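Local coordinates for uncharacterized protein (Parabacteroides distasonis, PDB 3LM3) that is of unknown function but is probably a glycoside hydrolase or a deacetylase acting on carbohydrates, at residues E105-M116 with Y142-S153. Residues are numbered along the deposited sequence; the frame is centred on the assembly and turned at random. Where two conformers were deposited one is given.
Sequences EVTYFPGYFPAM and YRPQSIMGGFLS
Two successive strands, 105-108 and 146-148, follow one another as a beta-alpha-beta unit with helix 120-138 between them, inside a domain assigned to a glycoside hydrolase and deacetylase clan. The strands splay 55° apart, so side chains do much of the joining at their start. The extended chain of Glu105, its CG anti to the backbone N (chi1 177°), carries the carboxylate across to the second strand, where OE2 accepts the backbone N of Gln145 at 2.9 Å and OG of Ser146 lies in weak reach of both oxygens. OE1 is also held by Thr73 and the backbone N of Gly323, a fitting set of donors for a buried acid. Replacing Glu105 by alanine would remove the carboxylate and is likely to leave the backbone N of Gln145 and of Gly323 without their acceptor oxygens. Beside it, Tyr142 OH accepts the N of Val106 at 3.0 Å in a nearly straight bond, its ring edge against Val106 O. Thr107 points its CB toward 142-153, and its two branches divide the work: OG1 gives its proton to a lone pair of Ser146 O at 2.6 Å, while the methyl CG2 packs on CG of selenomethionine Met148. Next, Met148 N bonds to Tyr108 O, and Met148 CB sits over the Phe109 ring face, 3.9 Å from its centroid. One water accepts from Tyr112 N and donates to Met148 O, bridging the two loops. Beyond it, Tyr112 O takes Phe151 N and Phe151 O takes Ala115 N. In the conformers described, selenomethionine Met116 lies over one Phe151 face, CE making a CH-pi contact and SE a more distant Met-aromatic one. Strand 105-108 pairs with strand 73-76, helix 120-138 packs on Val106 and Tyr108, and strand 21-29 and helix 322-332 both touch Met148.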
# COMPACT_ATOMS: atom_id res chain seq x y z
N GLU A 105 -16.22 -2.95 3.55
CA GLU A 105 -16.27 -2.61 2.13
C GLU A 105 -16.11 -3.91 1.32
O GLU A 105 -15.42 -4.84 1.74
CB GLU A 105 -15.13 -1.62 1.82
CG GLU A 105 -14.95 -1.20 0.39
CD GLU A 105 -13.98 -0.06 0.24
OE1 GLU A 105 -12.89 -0.10 0.84
OE2 GLU A 105 -14.30 0.91 -0.49
N VAL A 106 -16.70 -3.94 0.13
CA VAL A 106 -16.58 -5.06 -0.79
C VAL A 106 -16.17 -4.50 -2.14
O VAL A 106 -16.87 -3.65 -2.72
CB VAL A 106 -17.92 -5.79 -0.94
CG1 VAL A 106 -17.74 -7.06 -1.87
CG2 VAL A 106 -18.49 -6.18 0.45
N THR A 107 -15.00 -4.92 -2.61
CA THR A 107 -14.52 -4.37 -3.87
C THR A 107 -13.66 -5.34 -4.65
O THR A 107 -13.51 -6.51 -4.32
CB THR A 107 -13.78 -3.00 -3.64
OG1 THR A 107 -13.72 -2.32 -4.89
CG2 THR A 107 -12.37 -3.21 -3.03
N TYR A 108 -13.21 -4.85 -5.80
CA TYR A 108 -12.43 -5.59 -6.80
C TYR A 108 -10.95 -5.51 -6.47
O TYR A 108 -10.41 -4.43 -6.17
CB TYR A 108 -12.71 -4.99 -8.18
CG TYR A 108 -12.16 -5.74 -9.37
CD1 TYR A 108 -12.21 -7.10 -9.43
CD2 TYR A 108 -11.60 -5.06 -10.46
CE1 TYR A 108 -11.69 -7.81 -10.54
CE2 TYR A 108 -11.11 -5.77 -11.57
CZ TYR A 108 -11.15 -7.15 -11.58
OH TYR A 108 -10.67 -7.96 -12.60
N PHE A 109 -10.27 -6.65 -6.59
CA PHE A 109 -8.82 -6.81 -6.34
C PHE A 109 -8.26 -7.63 -7.49
O PHE A 109 -8.14 -8.86 -7.39
CB PHE A 109 -8.59 -7.52 -4.99
CG PHE A 109 -7.21 -7.34 -4.42
CD1 PHE A 109 -6.08 -7.42 -5.19
CD2 PHE A 109 -7.05 -7.10 -3.07
CE1 PHE A 109 -4.80 -7.25 -4.63
CE2 PHE A 109 -5.80 -6.92 -2.51
CZ PHE A 109 -4.67 -6.99 -3.31
N PRO A 110 -7.89 -6.95 -8.61
CA PRO A 110 -7.48 -7.65 -9.84
C PRO A 110 -6.05 -8.21 -9.83
O PRO A 110 -5.27 -7.91 -10.72
CB PRO A 110 -7.67 -6.57 -10.92
CG PRO A 110 -7.54 -5.31 -10.21
CD PRO A 110 -8.19 -5.55 -8.88
N GLY A 111 -5.71 -9.03 -8.84
CA GLY A 111 -4.51 -9.88 -8.95
C GLY A 111 -3.17 -9.18 -8.93
O GLY A 111 -2.20 -9.69 -9.49
N TYR A 112 -3.14 -8.04 -8.28
CA TYR A 112 -1.95 -7.21 -7.98
C TYR A 112 -1.35 -6.44 -9.14
O TYR A 112 -0.91 -5.30 -8.94
CB TYR A 112 -0.83 -8.04 -7.34
CG TYR A 112 -1.13 -8.85 -6.11
CD1 TYR A 112 -1.14 -8.29 -4.85
CD2 TYR A 112 -1.38 -10.21 -6.21
CE1 TYR A 112 -1.37 -9.11 -3.71
CE2 TYR A 112 -1.59 -11.01 -5.10
CZ TYR A 112 -1.56 -10.45 -3.87
OH TYR A 112 -1.73 -11.28 -2.78
N PHE A 113 -1.29 -7.07 -10.31
CA PHE A 113 -0.47 -6.61 -11.43
C PHE A 113 -1.24 -6.23 -12.71
O PHE A 113 -0.70 -6.36 -13.80
CB PHE A 113 0.57 -7.68 -11.77
CG PHE A 113 1.37 -8.16 -10.59
CD1 PHE A 113 2.18 -7.29 -9.87
CD2 PHE A 113 1.27 -9.48 -10.18
CE1 PHE A 113 2.89 -7.74 -8.76
CE2 PHE A 113 1.99 -9.94 -9.09
CZ PHE A 113 2.78 -9.07 -8.38
N PRO A 114 -2.48 -5.72 -12.61
CA PRO A 114 -3.24 -5.64 -13.87
C PRO A 114 -2.63 -4.72 -14.94
O PRO A 114 -2.62 -5.10 -16.14
CB PRO A 114 -4.62 -5.15 -13.42
CG PRO A 114 -4.41 -4.49 -12.16
CD PRO A 114 -3.29 -5.24 -11.48
N ALA A 115 -2.13 -3.57 -14.55
CA ALA A 115 -1.65 -2.61 -15.58
C ALA A 115 -0.38 -3.11 -16.26
O ALA A 115 -0.02 -2.62 -17.30
CB ALA A 115 -1.40 -1.28 -15.00
N MSE A 116 0.30 -4.06 -15.66
CA MSE A 116 1.51 -4.65 -16.28
C MSE A 116 1.20 -5.51 -17.46
O MSE A 116 2.04 -5.67 -18.36
CB MSE A 116 2.21 -5.62 -15.34
CG MSE A 116 2.93 -5.04 -14.22
SE MSE A 116 3.98 -6.52 -13.44
CE MSE A 116 4.62 -5.46 -11.99
N TYR A 142 -25.44 -0.53 -3.53
CA TYR A 142 -24.08 -0.48 -2.97
C TYR A 142 -23.04 -0.23 -4.04
O TYR A 142 -23.06 -0.88 -5.10
CB TYR A 142 -23.74 -1.80 -2.27
CG TYR A 142 -22.35 -1.80 -1.71
CD1 TYR A 142 -22.06 -1.12 -0.55
CD2 TYR A 142 -21.31 -2.38 -2.40
CE1 TYR A 142 -20.75 -1.03 -0.06
CE2 TYR A 142 -20.00 -2.32 -1.93
CZ TYR A 142 -19.73 -1.64 -0.76
OH TYR A 142 -18.45 -1.57 -0.31
N ARG A 143 -22.12 0.67 -3.75
CA ARG A 143 -20.93 0.82 -4.56
C ARG A 143 -19.74 0.97 -3.62
O ARG A 143 -19.82 1.66 -2.61
CB ARG A 143 -21.04 2.04 -5.45
CG ARG A 143 -22.17 1.94 -6.46
CD ARG A 143 -22.32 3.18 -7.27
NE ARG A 143 -21.14 3.42 -8.09
CZ ARG A 143 -20.89 2.82 -9.24
NH1 ARG A 143 -21.72 1.90 -9.72
NH2 ARG A 143 -19.78 3.13 -9.88
N PRO A 144 -18.62 0.30 -3.94
CA PRO A 144 -17.45 0.47 -3.09
C PRO A 144 -16.89 1.89 -3.17
O PRO A 144 -17.16 2.60 -4.14
CB PRO A 144 -16.48 -0.57 -3.66
CG PRO A 144 -16.80 -0.62 -5.07
CD PRO A 144 -18.32 -0.51 -5.13
N GLN A 145 -16.14 2.31 -2.16
CA GLN A 145 -15.49 3.62 -2.18
C GLN A 145 -14.07 3.54 -2.72
O GLN A 145 -13.48 4.58 -2.99
CB GLN A 145 -15.49 4.22 -0.78
CG GLN A 145 -16.87 4.62 -0.30
CD GLN A 145 -16.84 5.16 1.11
OE1 GLN A 145 -16.48 4.44 2.04
NE2 GLN A 145 -17.21 6.43 1.28
N SER A 146 -13.52 2.33 -2.90
CA SER A 146 -12.16 2.15 -3.44
C SER A 146 -12.13 0.94 -4.35
O SER A 146 -13.10 0.14 -4.34
CB SER A 146 -11.15 1.94 -2.30
OG SER A 146 -11.33 0.69 -1.67
N ILE A 147 -11.05 0.83 -5.12
CA ILE A 147 -10.65 -0.38 -5.83
C ILE A 147 -9.26 -0.76 -5.32
O ILE A 147 -8.40 0.11 -5.14
CB ILE A 147 -10.57 -0.13 -7.36
CG1 ILE A 147 -11.96 0.19 -7.89
CG2 ILE A 147 -9.94 -1.32 -8.13
CD1 ILE A 147 -12.94 -1.01 -8.03
N MSE A 148 -9.02 -2.06 -5.12
CA MSE A 148 -7.73 -2.58 -4.64
C MSE A 148 -6.90 -2.98 -5.85
O MSE A 148 -6.80 -4.16 -6.19
CB MSE A 148 -7.92 -3.77 -3.70
CG MSE A 148 -8.74 -3.44 -2.44
SE MSE A 148 -8.02 -1.99 -1.31
CE MSE A 148 -6.33 -2.79 -0.82
N GLY A 149 -6.35 -1.98 -6.53
CA GLY A 149 -5.76 -2.20 -7.84
C GLY A 149 -4.33 -2.69 -7.87
O GLY A 149 -3.97 -3.47 -8.78
N GLY A 150 -3.47 -2.18 -6.99
CA GLY A 150 -2.01 -2.45 -7.11
C GLY A 150 -1.46 -1.68 -8.31
O GLY A 150 -1.48 -0.45 -8.30
N PHE A 151 -0.93 -2.39 -9.29
CA PHE A 151 -0.49 -1.73 -10.49
C PHE A 151 -1.74 -1.23 -11.25
O PHE A 151 -2.20 -2.01 -12.09
CB PHE A 151 0.42 -2.67 -11.34
CG PHE A 151 1.81 -2.84 -10.77
CD1 PHE A 151 2.03 -3.61 -9.65
CD2 PHE A 151 2.88 -2.13 -11.28
CE1 PHE A 151 3.31 -3.76 -9.10
CE2 PHE A 151 4.16 -2.27 -10.73
CZ PHE A 151 4.36 -3.08 -9.65
N LEU A 152 -2.20 -0.01 -11.00
CA LEU A 152 -3.10 0.67 -11.96
C LEU A 152 -2.28 1.74 -12.69
O LEU A 152 -1.20 2.14 -12.24
CB LEU A 152 -4.31 1.30 -11.26
CG LEU A 152 -5.24 0.34 -10.50
CD1 LEU A 152 -6.44 1.07 -9.87
CD2 LEU A 152 -5.75 -0.81 -11.39
N SER A 153 -2.75 2.14 -13.86
CA SER A 153 -2.21 3.30 -14.56
C SER A 153 -2.98 4.57 -14.20
O SER A 153 -4.12 4.55 -13.68
CB SER A 153 -2.30 3.10 -16.07
OG SER A 153 -3.66 3.01 -16.49
O HOH W 1 -4.98 -5.84 -7.77